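Local structure of phosphoglycolate phosphatase (Lactobacillus plantarum, 2HDO) at residues A6-I11 with T146-V151; E98-I103 with R124-I129. The protein probably hydrolyses 2-phosphoglycolate to glycolate and inorganic phosphate, as a phosphatase of the haloacid dehalogenase (HAD) superfamily. All blocks are in the same frame, centred on the assembly; numbering follows the deposited sequence.

Interaction 1: residues A6-I11 with T146-V151. With PO4 (phosphate ion), chain B.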
ATOM      1  N   ALA A   6       9.162  14.515   4.635  1.00 14.39           N
ATOM      2  CA  ALA A   6       8.342  13.783   3.701  1.00 12.63           C
ATOM      3  C   ALA A   6       7.569  12.688   4.393  1.00 12.82           C
ATOM      4  O   ALA A   6       8.072  12.045   5.333  1.00 12.29           O
ATOM      5  CB  ALA A   6       9.196  13.177   2.567  1.00 14.33           C
ATOM      6  N   LEU A   7       6.360  12.468   3.887  1.00 11.25           N
ATOM      7  CA  LEU A   7       5.516  11.345   4.256  1.00 10.73           C
ATOM      8  C   LEU A   7       5.175  10.577   3.007  1.00 13.22           C
ATOM      9  O   LEU A   7       4.636  11.150   2.072  1.00 13.84           O
ATOM     10  CB  LEU A   7       4.227  11.800   4.905  1.00 12.11           C
ATOM     11  CG  LEU A   7       4.304  12.613   6.164  1.00 15.35           C
ATOM     12  CD1 LEU A   7       2.859  12.851   6.658  1.00 16.39           C
ATOM     13  CD2 LEU A   7       5.140  11.989   7.231  1.00 16.59           C
HETATM   14  N   MSE A   8       5.552   9.299   2.987  1.00 12.18           N
HETATM   15  CA  MSE A   8       5.163   8.393   1.905  1.00 10.36           C
HETATM   16  C   MSE A   8       4.146   7.432   2.418  1.00 11.83           C
HETATM   17  O   MSE A   8       4.261   6.979   3.544  1.00 14.30           O
HETATM   18  CB  MSE A   8       6.377   7.621   1.396  1.00 13.46           C
HETATM   19  CG  MSE A   8       7.465   8.512   0.921  1.00 14.14           C
HETATM   20 SE   MSE A   8       7.035   9.359  -0.797  0.75 24.52          SE
HETATM   21  CE  MSE A   8       7.302  11.307  -0.325  1.00 14.19           C
ATOM     22  N   PHE A   9       3.155   7.119   1.600  1.00 12.23           N
ATOM     23  CA  PHE A   9       2.047   6.291   1.991  1.00 10.18           C
ATOM     24  C   PHE A   9       1.925   5.086   1.053  1.00 13.00           C
ATOM     25  O   PHE A   9       2.050   5.220  -0.146  1.00 12.17           O
ATOM     26  CB  PHE A   9       0.701   7.034   1.886  1.00 12.75           C
ATOM     27  CG  PHE A   9       0.564   8.208   2.815  1.00 14.91           C
ATOM     28  CD1 PHE A   9       1.084   9.432   2.437  1.00 15.69           C
ATOM     29  CD2 PHE A   9      -0.069   8.096   4.048  1.00 17.31           C
ATOM     30  CE1 PHE A   9       1.003  10.526   3.273  1.00 16.92           C
ATOM     31  CE2 PHE A   9      -0.179   9.213   4.879  1.00 16.29           C
ATOM     32  CZ  PHE A   9       0.379  10.413   4.498  1.00 13.41           C
ATOM     33  N   ASP A  10       1.653   3.931   1.635  1.00 14.02           N
ATOM     34  CA  ASP A  10       1.025   2.800   0.890  1.00 16.88           C
ATOM     35  C   ASP A  10      -0.458   3.082   0.660  1.00 17.09           C
ATOM     36  O   ASP A  10      -1.027   3.927   1.333  1.00 17.40           O
ATOM     37  CB  ASP A  10       1.151   1.525   1.723  1.00 20.77           C
ATOM     38  CG  ASP A  10       1.153   0.288   0.889  1.00 30.08           C
ATOM     39  OD1 ASP A  10       1.065   0.380  -0.363  1.00 28.52           O
ATOM     40  OD2 ASP A  10       1.219  -0.790   1.504  1.00 31.54           O
ATOM     41  N   ILE A  11      -1.110   2.383  -0.277  1.00 16.60           N
ATOM     42  CA  ILE A  11      -2.508   2.631  -0.540  1.00 15.07           C
ATOM     43  C   ILE A  11      -3.381   1.606   0.178  1.00 15.04           C
ATOM     44  O   ILE A  11      -4.174   1.943   1.057  1.00 15.95           O
ATOM     45  CB  ILE A  11      -2.817   2.632  -2.051  1.00 15.21           C
ATOM     46  CG1 ILE A  11      -2.075   3.788  -2.714  1.00 15.88           C
ATOM     47  CG2 ILE A  11      -4.313   2.799  -2.270  1.00 17.44           C
ATOM     48  CD1 ILE A  11      -1.993   3.720  -4.233  1.00 20.12           C
ATOM     49  N   THR A 146      13.556   5.424  -4.396  1.00 13.12           N
ATOM     50  CA  THR A 146      13.339   6.148  -5.638  1.00 12.79           C
ATOM     51  C   THR A 146      12.399   7.317  -5.409  1.00 13.54           C
ATOM     52  O   THR A 146      12.647   8.428  -5.847  1.00 14.07           O
ATOM     53  CB  THR A 146      12.842   5.186  -6.727  1.00 15.64           C
ATOM     54  OG1 THR A 146      13.862   4.194  -6.951  1.00 15.08           O
ATOM     55  CG2 THR A 146      12.565   5.914  -8.017  1.00 18.22           C
ATOM     56  N   ALA A 147      11.346   7.083  -4.644  1.00 11.04           N
ATOM     57  CA  ALA A 147      10.377   8.130  -4.342  1.00 11.91           C
ATOM     58  C   ALA A 147      11.051   9.264  -3.616  1.00 13.31           C
ATOM     59  O   ALA A 147      10.891  10.436  -3.959  1.00 12.16           O
ATOM     60  CB  ALA A 147       9.198   7.555  -3.492  1.00 12.78           C
ATOM     61  N   LEU A 148      11.863   8.926  -2.621  1.00 12.79           N
ATOM     62  CA  LEU A 148      12.512   9.972  -1.850  1.00 10.20           C
ATOM     63  C   LEU A 148      13.558  10.779  -2.651  1.00 13.54           C
ATOM     64  O   LEU A 148      13.653  11.982  -2.515  1.00 12.84           O
ATOM     65  CB  LEU A 148      13.147   9.407  -0.581  1.00 12.24           C
ATOM     66  CG  LEU A 148      12.184   8.815   0.422  1.00 13.17           C
ATOM     67  CD1 LEU A 148      12.941   8.145   1.520  1.00 13.99           C
ATOM     68  CD2 LEU A 148      11.218   9.917   0.920  1.00 17.45           C
ATOM     69  N   GLU A 149      14.252  10.124  -3.565  1.00 13.40           N
ATOM     70  CA  GLU A 149      15.171  10.820  -4.444  1.00 15.71           C
ATOM     71  C   GLU A 149      14.425  11.840  -5.328  1.00 14.29           C
ATOM     72  O   GLU A 149      14.907  12.937  -5.544  1.00 17.15           O
ATOM     73  CB  GLU A 149      15.916   9.827  -5.333  1.00 18.00           C
ATOM     74  CG  GLU A 149      17.167  10.390  -5.931  1.00 27.10           C
ATOM     75  N   LYS A 150      13.242  11.461  -5.803  1.00 12.55           N
ATOM     76  CA  LYS A 150      12.432  12.322  -6.678  1.00 13.30           C
ATOM     77  C   LYS A 150      11.914  13.587  -5.975  1.00 14.64           C
ATOM     78  O   LYS A 150      11.692  14.588  -6.639  1.00 17.34           O
ATOM     79  CB  LYS A 150      11.268  11.541  -7.333  1.00 13.39           C
ATOM     80  CG  LYS A 150      11.695  10.584  -8.411  1.00 16.84           C
ATOM     81  CD  LYS A 150      10.524   9.759  -8.923  1.00 20.08           C
ATOM     82  N   VAL A 151      11.706  13.538  -4.658  1.00 16.69           N
ATOM     83  CA  VAL A 151      11.301  14.729  -3.882  1.00 15.00           C
ATOM     84  C   VAL A 151      12.473  15.353  -3.109  1.00 15.94           C
ATOM     85  O   VAL A 151      12.264  16.289  -2.335  1.00 18.62           O
ATOM     86  CB  VAL A 151      10.104  14.447  -2.980  1.00 17.37           C
ATOM     87  CG1 VAL A 151       8.921  14.015  -3.830  1.00 18.13           C
ATOM     88  CG2 VAL A 151      10.427  13.406  -1.924  1.00 17.43           C
TER
HETATM   89  P   PO4 B 209      -0.081  -1.545  -1.757  1.00 30.70           P
HETATM   90  O1  PO4 B 209       1.447  -1.678  -1.997  1.00 19.81           O
HETATM   91  O2  PO4 B 209      -0.803  -0.210  -2.043  1.00 22.44           O
HETATM   92  O3  PO4 B 209      -0.340  -1.904  -0.273  1.00 30.78           O
HETATM   93  O4  PO4 B 209      -0.790  -2.590  -2.627  1.00 34.84           O

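Interaction 2: residues E98-I103 with R124-I129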
ATOM      1  N   GLU A  98       4.202  22.435   3.639  1.00 15.33           N
ATOM      2  CA  GLU A  98       5.645  22.269   3.514  1.00 15.37           C
ATOM      3  C   GLU A  98       6.088  20.800   3.291  1.00 15.00           C
ATOM      4  O   GLU A  98       7.164  20.569   2.749  1.00 18.45           O
ATOM      5  CB  GLU A  98       6.336  22.830   4.756  1.00 19.00           C
ATOM      6  CG  GLU A  98       6.102  24.351   4.965  1.00 22.10           C
ATOM      7  CD  GLU A  98       4.769  24.725   5.685  1.00 35.43           C
ATOM      8  OE1 GLU A  98       3.946  23.830   6.042  1.00 27.08           O
ATOM      9  OE2 GLU A  98       4.554  25.948   5.889  1.00 45.03           O
ATOM     10  N   LEU A  99       5.273  19.824   3.684  1.00 12.30           N
ATOM     11  CA  LEU A  99       5.630  18.424   3.483  1.00 11.96           C
ATOM     12  C   LEU A  99       5.702  18.030   2.020  1.00 12.36           C
ATOM     13  O   LEU A  99       4.950  18.529   1.179  1.00 14.94           O
ATOM     14  CB  LEU A  99       4.623  17.509   4.143  1.00 13.59           C
ATOM     15  CG  LEU A  99       4.706  17.450   5.633  1.00 15.15           C
ATOM     16  CD1 LEU A  99       3.492  16.758   6.188  1.00 18.52           C
ATOM     17  CD2 LEU A  99       6.025  16.740   6.062  1.00 19.13           C
ATOM     18  N   ARG A 100       6.625  17.134   1.703  1.00 10.43           N
ATOM     19  CA  ARG A 100       6.553  16.405   0.451  1.00 11.28           C
ATOM     20  C   ARG A 100       5.780  15.131   0.684  1.00 12.06           C
ATOM     21  O   ARG A 100       6.175  14.297   1.505  1.00 15.25           O
ATOM     22  CB  ARG A 100       7.932  16.100  -0.170  1.00 13.64           C
ATOM     23  CG  ARG A 100       8.956  17.186  -0.113  1.00 16.18           C
ATOM     24  CD  ARG A 100       8.599  18.538  -0.667  1.00 17.63           C
ATOM     25  NE  ARG A 100       7.922  18.551  -1.963  1.00 22.97           N
ATOM     26  CZ  ARG A 100       8.498  18.525  -3.169  1.00 24.27           C
ATOM     27  NH1 ARG A 100       9.820  18.409  -3.315  1.00 29.72           N
ATOM     28  NH2 ARG A 100       7.723  18.604  -4.249  1.00 19.69           N
ATOM     29  N   LEU A 101       4.651  14.995   0.002  1.00 10.05           N
ATOM     30  CA  LEU A 101       3.792  13.843   0.183  1.00 10.35           C
ATOM     31  C   LEU A 101       3.935  12.937  -1.050  1.00 12.02           C
ATOM     32  O   LEU A 101       4.090  13.411  -2.188  1.00 13.26           O
ATOM     33  CB  LEU A 101       2.313  14.252   0.338  1.00 11.49           C
ATOM     34  CG  LEU A 101       1.957  15.210   1.485  1.00 13.66           C
ATOM     35  CD1 LEU A 101       0.479  15.436   1.494  1.00 15.92           C
ATOM     36  CD2 LEU A 101       2.418  14.671   2.824  1.00 14.65           C
ATOM     37  N   GLY A 102       3.899  11.635  -0.835  1.00 10.52           N
ATOM     38  CA  GLY A 102       3.840  10.729  -1.956  1.00 11.90           C
ATOM     39  C   GLY A 102       3.271   9.351  -1.622  1.00 11.61           C
ATOM     40  O   GLY A 102       2.927   9.021  -0.465  1.00 11.44           O
ATOM     41  N   ILE A 103       3.238   8.550  -2.668  1.00 11.97           N
ATOM     42  CA  ILE A 103       2.714   7.214  -2.645  1.00 14.97           C
ATOM     43  C   ILE A 103       3.783   6.235  -3.164  1.00 13.00           C
ATOM     44  O   ILE A 103       4.454   6.482  -4.158  1.00 13.81           O
ATOM     45  CB  ILE A 103       1.440   7.127  -3.505  1.00 17.05           C
ATOM     46  CG1 ILE A 103       0.301   7.813  -2.742  1.00 20.58           C
ATOM     47  CG2 ILE A 103       1.090   5.639  -3.813  1.00 17.79           C
ATOM     48  CD1 ILE A 103      -0.990   7.805  -3.437  1.00 30.22           C
ATOM     49  N   ARG A 124      -2.164  16.596  -4.229  1.00 14.23           N
ATOM     50  CA  ARG A 124      -1.133  16.996  -3.249  1.00 13.71           C
ATOM     51  C   ARG A 124       0.103  16.103  -3.271  1.00 13.37           C
ATOM     52  O   ARG A 124       1.069  16.342  -2.539  1.00 15.16           O
ATOM     53  CB  ARG A 124      -1.682  16.978  -1.834  1.00 13.98           C
ATOM     54  CG  ARG A 124      -2.871  17.874  -1.633  1.00 20.59           C
ATOM     55  CD  ARG A 124      -3.190  18.029  -0.153  1.00 25.62           C
ATOM     56  NE  ARG A 124      -4.538  18.586  -0.005  1.00 34.41           N
ATOM     57  CZ  ARG A 124      -4.824  19.890   0.075  1.00 32.00           C
ATOM     58  NH1 ARG A 124      -3.867  20.825   0.065  1.00 41.50           N
ATOM     59  NH2 ARG A 124      -6.092  20.264   0.187  1.00 30.97           N
HETATM   60  N   MSE A 125       0.049  15.039  -4.056  1.00 13.29           N
HETATM   61  CA  MSE A 125       1.142  14.098  -4.131  1.00 14.83           C
HETATM   62  C   MSE A 125       2.266  14.619  -5.004  1.00 15.00           C
HETATM   63  O   MSE A 125       2.071  14.947  -6.167  1.00 17.97           O
HETATM   64  CB  MSE A 125       0.672  12.703  -4.601  1.00 15.43           C
HETATM   65  CG  MSE A 125      -0.432  12.047  -3.803  1.00 18.54           C
HETATM   66 SE   MSE A 125       0.193  11.619  -2.021  0.75 24.91          SE
HETATM   67  CE  MSE A 125      -1.328  10.863  -1.120  1.00 29.05           C
ATOM     68  N   ALA A 126       3.452  14.666  -4.422  1.00 15.57           N
ATOM     69  CA  ALA A 126       4.650  15.134  -5.099  1.00 13.87           C
ATOM     70  C   ALA A 126       5.277  14.054  -5.974  1.00 15.15           C
ATOM     71  O   ALA A 126       6.015  14.356  -6.907  1.00 18.41           O
ATOM     72  CB  ALA A 126       5.672  15.616  -4.062  1.00 15.89           C
ATOM     73  N   VAL A 127       5.014  12.798  -5.634  1.00 12.82           N
ATOM     74  CA  VAL A 127       5.558  11.637  -6.347  1.00 12.86           C
ATOM     75  C   VAL A 127       4.615  10.463  -6.113  1.00 11.89           C
ATOM     76  O   VAL A 127       4.012  10.370  -5.058  1.00 13.48           O
ATOM     77  CB  VAL A 127       6.995  11.266  -5.828  1.00 14.01           C
ATOM     78  CG1 VAL A 127       6.978  10.833  -4.376  1.00 12.94           C
ATOM     79  CG2 VAL A 127       7.628  10.197  -6.696  1.00 18.37           C
ATOM     80  N   THR A 128       4.435   9.645  -7.149  1.00 13.06           N
ATOM     81  CA  THR A 128       3.802   8.335  -7.002  1.00 13.97           C
ATOM     82  C   THR A 128       4.718   7.321  -7.695  1.00 12.56           C
ATOM     83  O   THR A 128       5.158   7.521  -8.827  1.00 14.92           O
ATOM     84  CB  THR A 128       2.368   8.251  -7.566  1.00 15.44           C
ATOM     85  OG1 THR A 128       2.377   8.474  -8.972  1.00 16.66           O
ATOM     86  CG2 THR A 128       1.442   9.287  -6.905  1.00 17.29           C
ATOM     87  N   ILE A 129       5.064   6.272  -6.949  1.00 11.33           N
ATOM     88  CA  ILE A 129       5.819   5.149  -7.457  1.00 11.82           C
ATOM     89  C   ILE A 129       4.929   3.939  -7.434  1.00 13.55           C
ATOM     90  O   ILE A 129       4.450   3.534  -6.363  1.00 14.04           O
ATOM     91  CB  ILE A 129       7.041   4.889  -6.540  1.00 13.42           C
ATOM     92  CG1 ILE A 129       8.007   6.068  -6.607  1.00 13.22           C
ATOM     93  CG2 ILE A 129       7.798   3.665  -6.964  1.00 15.90           C
ATOM     94  CD1 ILE A 129       8.580   6.405  -7.992  1.00 18.97           C
TER
HETATM   95  O   HOH W   1       3.395  17.185  -1.486  1.00 15.07           O
HETATM   96  O   HOH W   2       7.128  17.209  -6.951  1.00 40.64           O

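Interaction 1: residues A6-I11 with T146-V151
Met8, modelled as selenomethionine, lies obliquely across the branched end of Leu148, with Met8 CG 4.0 Å from Leu148 CD2. Here helix 142-150 packs over strand 6-9, an inner strand of the Rossmann-like parallel sheet of the HAD fold; the short axes approach to 10.1 Å at 143°. The turn at chi2 (-73°) brings Met8 SE over Ala147 CB, 3.9 Å away, and a twist at chi3 (126°) carries CE to Val151 CG2, tip to tip at 4.1 Å. A long, flexible side chain can touch Ala147, Leu148 and Val151 in turn, and the bare methyl of Ala147 leaves room for the bulky SE. Ala6, two residues earlier on the same strand face, needs no more than its CB to reach Leu148 CD2, at 4.2 Å. Just beyond the strand, Asp10, in what appears to be the DxDx(T/V) motif of HAD enzymes and so probably the nucleophile, faces a bound phosphate and pairs with Lys138. Putting an alanine at Asp10 would probably leave the Lys138 ammonium without this carboxylate mate and open a gap beside the phosphate. The backbone also holds the anion: Ile11 N donates to phosphate O2 at 3.2 Å.

Interaction 2: residues E98-I103 with R124-I129
Ile103 overlaps the end of selenomethionine Met125, its CG1 3.8 Å from Met125 CE, on one face of the parallel strand pair of the beta-alpha-beta unit formed by strand 100-104, helix 109-116 and strand 125-129. A bend at chi2 (-66°) folds the Met125 chain back over the neighbouring strand, so that SE rests 3.8 Å from Gly102 CA before CE goes on to the isoleucine. Phe92 of helix 88-94 also packs on Met125. Glycine suits position 102, because a CB there would run into Val127 CG1 from the other strand. Further along, Thr128 presents its methyl, CG2, to Ile103 CB at 4.0 Å, while its hydroxyl is hydrogen-bonded to Arg109; the two ends of the side chain thus serve an apolar and a polar neighbour. Both the N and the O of Ile103 bond to strand 125-129, to residues on either side of Thr128 in sequence: its N donates to Val127 O at 3.1 Å, and its O receives an almost straight bond (171° at the hydrogen) from Ile129 N at 2.9 Å. The chain turns a corner at Ala126, whose N still donates a hydrogen bond to Leu101 O, at 2.6 Å. The small Ala126 methyl lies near the Arg100 guanidinium, with NH2 3.6 Å from CB. Before the corner, a water bridges the chains: it accepts from Leu101 N and donates to Arg124 O at 2.7 Å.

Overall arrangement
From the N terminus the chain first lays down strand 6-9 and leaves it through the phosphate-binding turn. After the intervening helices it returns to the sheet as strand 100-104, beside strand 6-9. Helix 109-116 then leads to strand 125-129, and interaction 2 closes this short loop. Helix 142-150 follows and packs back over strand 6-9, so interaction 1 closes a much longer loop in which interaction 2 is nested. The two contacts meet directly through the sheet, where Leu7 N and Phe9 N probably bond to Arg100 O and Gly102 O. Together they tie the strand bearing the phosphate site, strand 100-104, the sheet's outer strand 125-129 and a covering helix into one layered unit.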